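Local coordinates for PCF11 protein (Saccharomyces cerevisiae, PDB 1SZ9) that binds the carboxy-terminal domain of RNA polymerase II through its CTD-interacting domain and so probably couples transcription to 3'-end processing of mRNA, at residues H3-I8 against A41-D46; S69-V74 against I80-N85. One frame throughout, in Å; residues are numbered along the deposited sequence.

Contact 1 of 2, residues H3-I8 against A41-D46; sequences HDTEVI and AQYFVD
Two methyl groups of helix 3-16 meet two aromatic rings of helix 41-54. Thr5 CG2 touches Tyr43 CE2 at 3.9 Å, and Ile8 CG2 touches Phe44 CZ at 3.8 Å. Thr5 and Ile8 lie about one helical turn apart, while the two rings come from adjacent residues.

Chi1 puts Thr5 OG1 (-67°) and Ile8 CG1 (-58°) beside the backbone N. This leaves each CG2 anti to that N and facing the other helix. Thr5 OG1 hydrogen-bonds to Asp2 OD2 at the chain start. The threonine thus divides its work: the hydroxyl bonds to Asp2, just before the helix, and the methyl faces Tyr43. Thr5 and Tyr43 cross at about a right angle, and the methyl reaches the ring obliquely.

The second pair is built differently. The CB of Phe44 does not aim at helix 3-16, but the ring carries the contact there. Ile8 CG2 arrives at the ring edge, in its plane, against CZ. The faces of Phe44 are not used by Ile8; the ring also stacks with Phe12, further along helix 3-16. Asn37, in the loop before helix 41-54, touches both Ile8 and Phe44.

The backbones stay well apart, with the CA atoms of Thr5 and Tyr43 9.3 Å from each other. The aromatic side chains cover most of that distance. Together the segments bury 128 Å², a modest amount.

Phe44 is buried, whereas Tyr43 is exposed, so the contact is partly buried. This is helix-to-helix packing in an all-helical domain of arm repeats. No hydrogen bond or salt bridge joins the two segments. Between them the hold is apolar packing, with no directional bond.

Contact 2 of 2, residues S69-V74 against I80-N85; sequences SICKNV and IYFSRN
A cysteine sulfur set against a phenylalanine ring is the unusual feature here. Cys71 SG lies 3.4 Å from Phe82 CD2, a close approach, and 4.7 Å from the ring centroid. The direction from the centroid to the sulfur is 66° off the ring normal. The sulfur is therefore oblique to the ring, beside the CD2-CE2 side, and CE2 is the next atom along at 4.2 Å. This is a sulfur-aromatic contact.

Cys71 and Phe82 both point their CB atoms toward the other segment. Each first torsion keeps the group beside the backbone N: SG of Cys71 at -70° and CG of Phe82 at -79°. The short cysteine and the long phenylalanine together span the 8.3 Å between their CA atoms.

Ile70 adds a looser touch. Its CG2 sits 4.4 Å from Phe82 CE2, at the ring edge and near the ring plane. One side of the phenylalanine thus meets two neighbouring residues of helix 57-73.

All three residues are buried. Val45 and Glu49 of helix 41-54 also touch Phe82, and Phe123 from a later loop touches Cys71. Ile70 reaches Ile48 of helix 41-54 and Ala34 of helix 24-36. The contact therefore joins the later part of helix 57-73 to the short helix 78-83 within a core shared by several helices. Such interhelical packing builds the all-helical CTD-interacting domain, with its arm repeats. Ser83 OG, next to Phe82 in the chain, bonds to Thr79 O and to Glu124 N.

Across the segments there is no hydrogen bond. Phe82 supplies about half of the 115 Å² buried. The joint rests on dispersion and on the sulfur's proximity to a single ring, in a buried, largely apolar setting.

The two contacts follow one another along the chain: contact 1 closes on helix 41-54 before contact 2 opens on helix 57-73, the next helix. Their centres lie 16 Å apart, yet they touch. Val45 CG1 of contact 1 packs on Phe82 CE1 of contact 2 at 3.7 Å, and Ala41 and Val45 also pack on Tyr81. Helix 41-54 thus packs against helix 3-16 and also meets helix 78-83. Contact 1 lies about 17 Å from the chain centre, contact 2 about 7 Å, both measured from the contact centres. Apolar packing therefore continues from the N-terminal helix into the interior of this all-helical CTD-interacting domain.

Contact 1 of 2, residues H3-I8 against A41-D46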
loop_
_atom_site.group_PDB
_atom_site.type_symbol
_atom_site.label_atom_id
_atom_site.label_comp_id
_atom_site.label_asym_id
_atom_site.label_seq_id
_atom_site.Cartn_x
_atom_site.Cartn_y
_atom_site.Cartn_z
ATOM N N HIS A 3 4.313 -10.321 -24.740
ATOM C CA HIS A 3 4.636 -11.561 -24.042
ATOM C C HIS A 3 5.411 -11.368 -22.744
ATOM O O HIS A 3 5.016 -11.893 -21.706
ATOM C CB HIS A 3 5.421 -12.516 -24.941
ATOM C CG HIS A 3 5.549 -13.894 -24.372
ATOM N ND1 HIS A 3 4.480 -14.760 -24.276
ATOM C CD2 HIS A 3 6.605 -14.539 -23.819
ATOM C CE1 HIS A 3 4.870 -15.877 -23.689
ATOM N NE2 HIS A 3 6.156 -15.768 -23.401
ATOM N N ASP A 4 6.522 -10.638 -22.804
ATOM C CA ASP A 4 7.326 -10.400 -21.616
ATOM C C ASP A 4 6.480 -9.748 -20.521
ATOM O O ASP A 4 6.557 -10.125 -19.358
ATOM C CB ASP A 4 8.517 -9.503 -21.958
ATOM C CG ASP A 4 9.555 -10.202 -22.829
ATOM O OD1 ASP A 4 10.087 -11.254 -22.409
ATOM O OD2 ASP A 4 9.843 -9.694 -23.935
ATOM N N THR A 5 5.670 -8.770 -20.910
ATOM C CA THR A 5 4.801 -8.053 -19.983
ATOM C C THR A 5 3.871 -9.012 -19.256
ATOM O O THR A 5 3.734 -8.961 -18.034
ATOM C CB THR A 5 3.960 -7.004 -20.736
ATOM O OG1 THR A 5 4.833 -5.986 -21.238
ATOM C CG2 THR A 5 2.910 -6.374 -19.821
ATOM N N GLU A 6 3.235 -9.879 -20.035
ATOM C CA GLU A 6 2.313 -10.885 -19.530
ATOM C C GLU A 6 2.989 -11.776 -18.483
ATOM O O GLU A 6 2.459 -11.997 -17.405
ATOM C CB GLU A 6 1.814 -11.744 -20.698
ATOM C CG GLU A 6 0.935 -12.909 -20.296
ATOM C CD GLU A 6 -0.446 -12.829 -20.919
ATOM O OE1 GLU A 6 -0.531 -12.627 -22.152
ATOM O OE2 GLU A 6 -1.443 -12.972 -20.176
ATOM N N VAL A 7 4.164 -12.287 -18.821
ATOM C CA VAL A 7 4.915 -13.146 -17.931
ATOM C C VAL A 7 5.285 -12.426 -16.627
ATOM O O VAL A 7 5.106 -12.970 -15.534
ATOM C CB VAL A 7 6.207 -13.647 -18.618
ATOM C CG1 VAL A 7 7.097 -14.362 -17.611
ATOM C CG2 VAL A 7 5.848 -14.594 -19.756
ATOM N N ILE A 8 5.811 -11.210 -16.745
ATOM C CA ILE A 8 6.189 -10.452 -15.561
ATOM C C ILE A 8 4.977 -10.148 -14.669
ATOM O O ILE A 8 5.041 -10.297 -13.453
ATOM C CB ILE A 8 6.891 -9.133 -15.952
ATOM C CG1 ILE A 8 8.128 -9.455 -16.800
ATOM C CG2 ILE A 8 7.313 -8.360 -14.680
ATOM C CD1 ILE A 8 8.769 -8.242 -17.461
ATOM N N ALA A 41 4.303 -0.744 -14.141
ATOM C CA ALA A 41 3.804 -0.108 -12.931
ATOM C C ALA A 41 2.282 -0.131 -12.745
ATOM O O ALA A 41 1.782 -0.553 -11.701
ATOM C CB ALA A 41 4.322 1.329 -12.856
ATOM N N GLN A 42 1.527 0.321 -13.733
ATOM C CA GLN A 42 0.081 0.319 -13.550
ATOM C C GLN A 42 -0.489 -1.087 -13.287
ATOM O O GLN A 42 -1.474 -1.236 -12.546
ATOM C CB GLN A 42 -0.615 0.978 -14.742
ATOM C CG GLN A 42 -2.134 0.964 -14.619
ATOM C CD GLN A 42 -2.810 2.031 -15.459
ATOM O OE1 GLN A 42 -2.295 2.437 -16.506
ATOM N NE2 GLN A 42 -3.984 2.483 -15.006
ATOM N N TYR A 43 0.134 -2.114 -13.867
ATOM C CA TYR A 43 -0.322 -3.484 -13.656
ATOM C C TYR A 43 -0.071 -3.889 -12.220
ATOM O O TYR A 43 -0.919 -4.510 -11.595
ATOM C CB TYR A 43 0.389 -4.455 -14.597
ATOM C CG TYR A 43 -0.019 -4.252 -16.033
ATOM C CD1 TYR A 43 -1.356 -4.375 -16.413
ATOM C CD2 TYR A 43 0.911 -3.883 -17.001
ATOM C CE1 TYR A 43 -1.757 -4.129 -17.709
ATOM C CE2 TYR A 43 0.517 -3.633 -18.313
ATOM C CZ TYR A 43 -0.816 -3.757 -18.655
ATOM O OH TYR A 43 -1.221 -3.492 -19.938
ATOM N N PHE A 44 1.098 -3.525 -11.702
ATOM C CA PHE A 44 1.443 -3.845 -10.318
ATOM C C PHE A 44 0.520 -3.076 -9.361
ATOM O O PHE A 44 0.069 -3.616 -8.359
ATOM C CB PHE A 44 2.911 -3.503 -10.041
ATOM C CG PHE A 44 3.885 -4.261 -10.904
ATOM C CD1 PHE A 44 3.519 -5.459 -11.508
ATOM C CD2 PHE A 44 5.187 -3.796 -11.083
ATOM C CE1 PHE A 44 4.436 -6.192 -12.279
ATOM C CE2 PHE A 44 6.111 -4.519 -11.850
ATOM C CZ PHE A 44 5.728 -5.723 -12.449
ATOM N N VAL A 45 0.225 -1.819 -9.673
ATOM C CA VAL A 45 -0.670 -1.053 -8.809
ATOM C C VAL A 45 -2.054 -1.701 -8.739
ATOM O O VAL A 45 -2.615 -1.888 -7.656
ATOM C CB VAL A 45 -0.798 0.407 -9.294
ATOM C CG1 VAL A 45 -1.924 1.126 -8.536
ATOM C CG2 VAL A 45 0.521 1.129 -9.050
ATOM N N ASP A 46 -2.608 -2.069 -9.890
ATOM C CA ASP A 46 -3.935 -2.678 -9.889
ATOM C C ASP A 46 -3.951 -4.021 -9.193
ATOM O O ASP A 46 -4.911 -4.360 -8.519
ATOM C CB ASP A 46 -4.472 -2.814 -11.308
ATOM C CG ASP A 46 -4.862 -1.473 -11.903
ATOM O OD1 ASP A 46 -5.171 -0.530 -11.126
ATOM O OD2 ASP A 46 -4.873 -1.371 -13.144
#

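Contact 2 of 2, residues S69-V74 against I80-N85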
loop_
_atom_site.group_PDB
_atom_site.type_symbol
_atom_site.label_atom_id
_atom_site.label_comp_id
_atom_site.label_asym_id
_atom_site.label_seq_id
_atom_site.Cartn_x
_atom_site.Cartn_y
_atom_site.Cartn_z
ATOM N N SER A 69 6.128 -0.605 0.928
ATOM C CA SER A 69 7.525 -0.869 0.574
ATOM C C SER A 69 7.850 -0.336 -0.824
ATOM O O SER A 69 8.855 0.345 -1.024
ATOM C CB SER A 69 7.820 -2.376 0.675
ATOM O OG SER A 69 9.166 -2.673 0.338
ATOM N N ILE A 70 6.983 -0.626 -1.786
ATOM C CA ILE A 70 7.178 -0.146 -3.144
ATOM C C ILE A 70 7.241 1.389 -3.202
ATOM O O ILE A 70 8.120 1.967 -3.849
ATOM C CB ILE A 70 6.052 -0.683 -4.067
ATOM C CG1 ILE A 70 6.284 -2.184 -4.322
ATOM C CG2 ILE A 70 5.984 0.127 -5.375
ATOM C CD1 ILE A 70 5.053 -2.904 -4.863
ATOM N N CYS A 71 6.325 2.062 -2.513
ATOM C CA CYS A 71 6.339 3.517 -2.521
ATOM C C CYS A 71 7.547 4.135 -1.818
ATOM O O CYS A 71 8.149 5.080 -2.325
ATOM C CB CYS A 71 5.055 4.058 -1.903
ATOM S SG CYS A 71 3.632 3.769 -2.951
ATOM N N LYS A 72 7.894 3.610 -0.650
ATOM C CA LYS A 72 9.033 4.122 0.110
ATOM C C LYS A 72 10.409 3.824 -0.500
ATOM O O LYS A 72 11.332 4.620 -0.367
ATOM C CB LYS A 72 9.016 3.554 1.524
ATOM C CG LYS A 72 8.104 4.301 2.479
ATOM C CD LYS A 72 8.139 3.669 3.851
ATOM C CE LYS A 72 7.298 4.452 4.855
ATOM N NZ LYS A 72 7.212 3.681 6.121
ATOM N N ASN A 73 10.548 2.684 -1.163
ATOM C CA ASN A 73 11.844 2.304 -1.712
ATOM C C ASN A 73 12.035 2.546 -3.191
ATOM O O ASN A 73 13.164 2.726 -3.644
ATOM C CB ASN A 73 12.132 0.841 -1.380
ATOM C CG ASN A 73 12.123 0.589 0.114
ATOM O OD1 ASN A 73 12.847 1.246 0.859
ATOM N ND2 ASN A 73 11.298 -0.350 0.562
ATOM N N VAL A 74 10.944 2.521 -3.945
ATOM C CA VAL A 74 11.025 2.767 -5.372
ATOM C C VAL A 74 10.622 4.218 -5.609
ATOM O O VAL A 74 11.333 4.957 -6.288
ATOM C CB VAL A 74 10.095 1.835 -6.180
ATOM C CG1 VAL A 74 10.362 2.003 -7.686
ATOM C CG2 VAL A 74 10.330 0.381 -5.777
ATOM N N ILE A 80 2.782 8.231 -7.086
ATOM C CA ILE A 80 1.782 8.991 -7.825
ATOM C C ILE A 80 0.563 8.128 -8.113
ATOM O O ILE A 80 -0.565 8.517 -7.813
ATOM C CB ILE A 80 2.365 9.521 -9.168
ATOM C CG1 ILE A 80 3.491 10.522 -8.880
ATOM C CG2 ILE A 80 1.275 10.179 -10.004
ATOM C CD1 ILE A 80 4.290 10.916 -10.106
ATOM N N TYR A 81 0.789 6.948 -8.679
ATOM C CA TYR A 81 -0.312 6.054 -9.011
ATOM C C TYR A 81 -1.163 5.587 -7.829
ATOM O O TYR A 81 -2.382 5.613 -7.922
ATOM C CB TYR A 81 0.205 4.836 -9.771
ATOM C CG TYR A 81 0.856 5.157 -11.105
ATOM C CD1 TYR A 81 0.903 6.472 -11.595
ATOM C CD2 TYR A 81 1.426 4.144 -11.873
ATOM C CE1 TYR A 81 1.508 6.768 -12.820
ATOM C CE2 TYR A 81 2.033 4.419 -13.097
ATOM C CZ TYR A 81 2.074 5.733 -13.564
ATOM O OH TYR A 81 2.699 6.003 -14.758
ATOM N N PHE A 82 -0.536 5.139 -6.735
ATOM C CA PHE A 82 -1.297 4.681 -5.558
ATOM C C PHE A 82 -2.048 5.825 -4.869
ATOM O O PHE A 82 -3.028 5.579 -4.165
ATOM C CB PHE A 82 -0.372 4.021 -4.520
ATOM C CG PHE A 82 0.002 2.606 -4.845
ATOM C CD1 PHE A 82 -0.991 1.611 -4.951
ATOM C CD2 PHE A 82 1.346 2.243 -5.010
ATOM C CE1 PHE A 82 -0.651 0.272 -5.212
ATOM C CE2 PHE A 82 1.690 0.919 -5.270
ATOM C CZ PHE A 82 0.689 -0.073 -5.370
ATOM N N SER A 83 -1.589 7.066 -5.059
ATOM C CA SER A 83 -2.245 8.222 -4.429
ATOM C C SER A 83 -3.700 8.372 -4.844
ATOM O O SER A 83 -4.507 8.871 -4.068
ATOM C CB SER A 83 -1.551 9.552 -4.780
ATOM O OG SER A 83 -0.329 9.709 -4.085
ATOM N N ARG A 84 -4.025 7.962 -6.067
ATOM C CA ARG A 84 -5.386 8.130 -6.548
ATOM C C ARG A 84 -6.479 7.434 -5.748
ATOM O O ARG A 84 -7.511 8.042 -5.466
ATOM C CB ARG A 84 -5.512 7.718 -8.021
ATOM C CG ARG A 84 -6.933 7.964 -8.552
ATOM C CD ARG A 84 -6.977 7.984 -10.059
ATOM N NE ARG A 84 -5.987 8.912 -10.600
ATOM C CZ ARG A 84 -5.491 8.811 -11.825
ATOM N NH1 ARG A 84 -5.915 7.833 -12.616
ATOM N NH2 ARG A 84 -4.540 9.644 -12.239
ATOM N N ASN A 85 -6.279 6.167 -5.397
ATOM C CA ASN A 85 -7.304 5.466 -4.630
ATOM C C ASN A 85 -6.905 5.225 -3.172
ATOM O O ASN A 85 -7.636 4.585 -2.433
ATOM C CB ASN A 85 -7.665 4.126 -5.310
ATOM C CG ASN A 85 -8.096 4.308 -6.765
ATOM O OD1 ASN A 85 -8.686 5.318 -7.119
ATOM N ND2 ASN A 85 -7.803 3.321 -7.606
#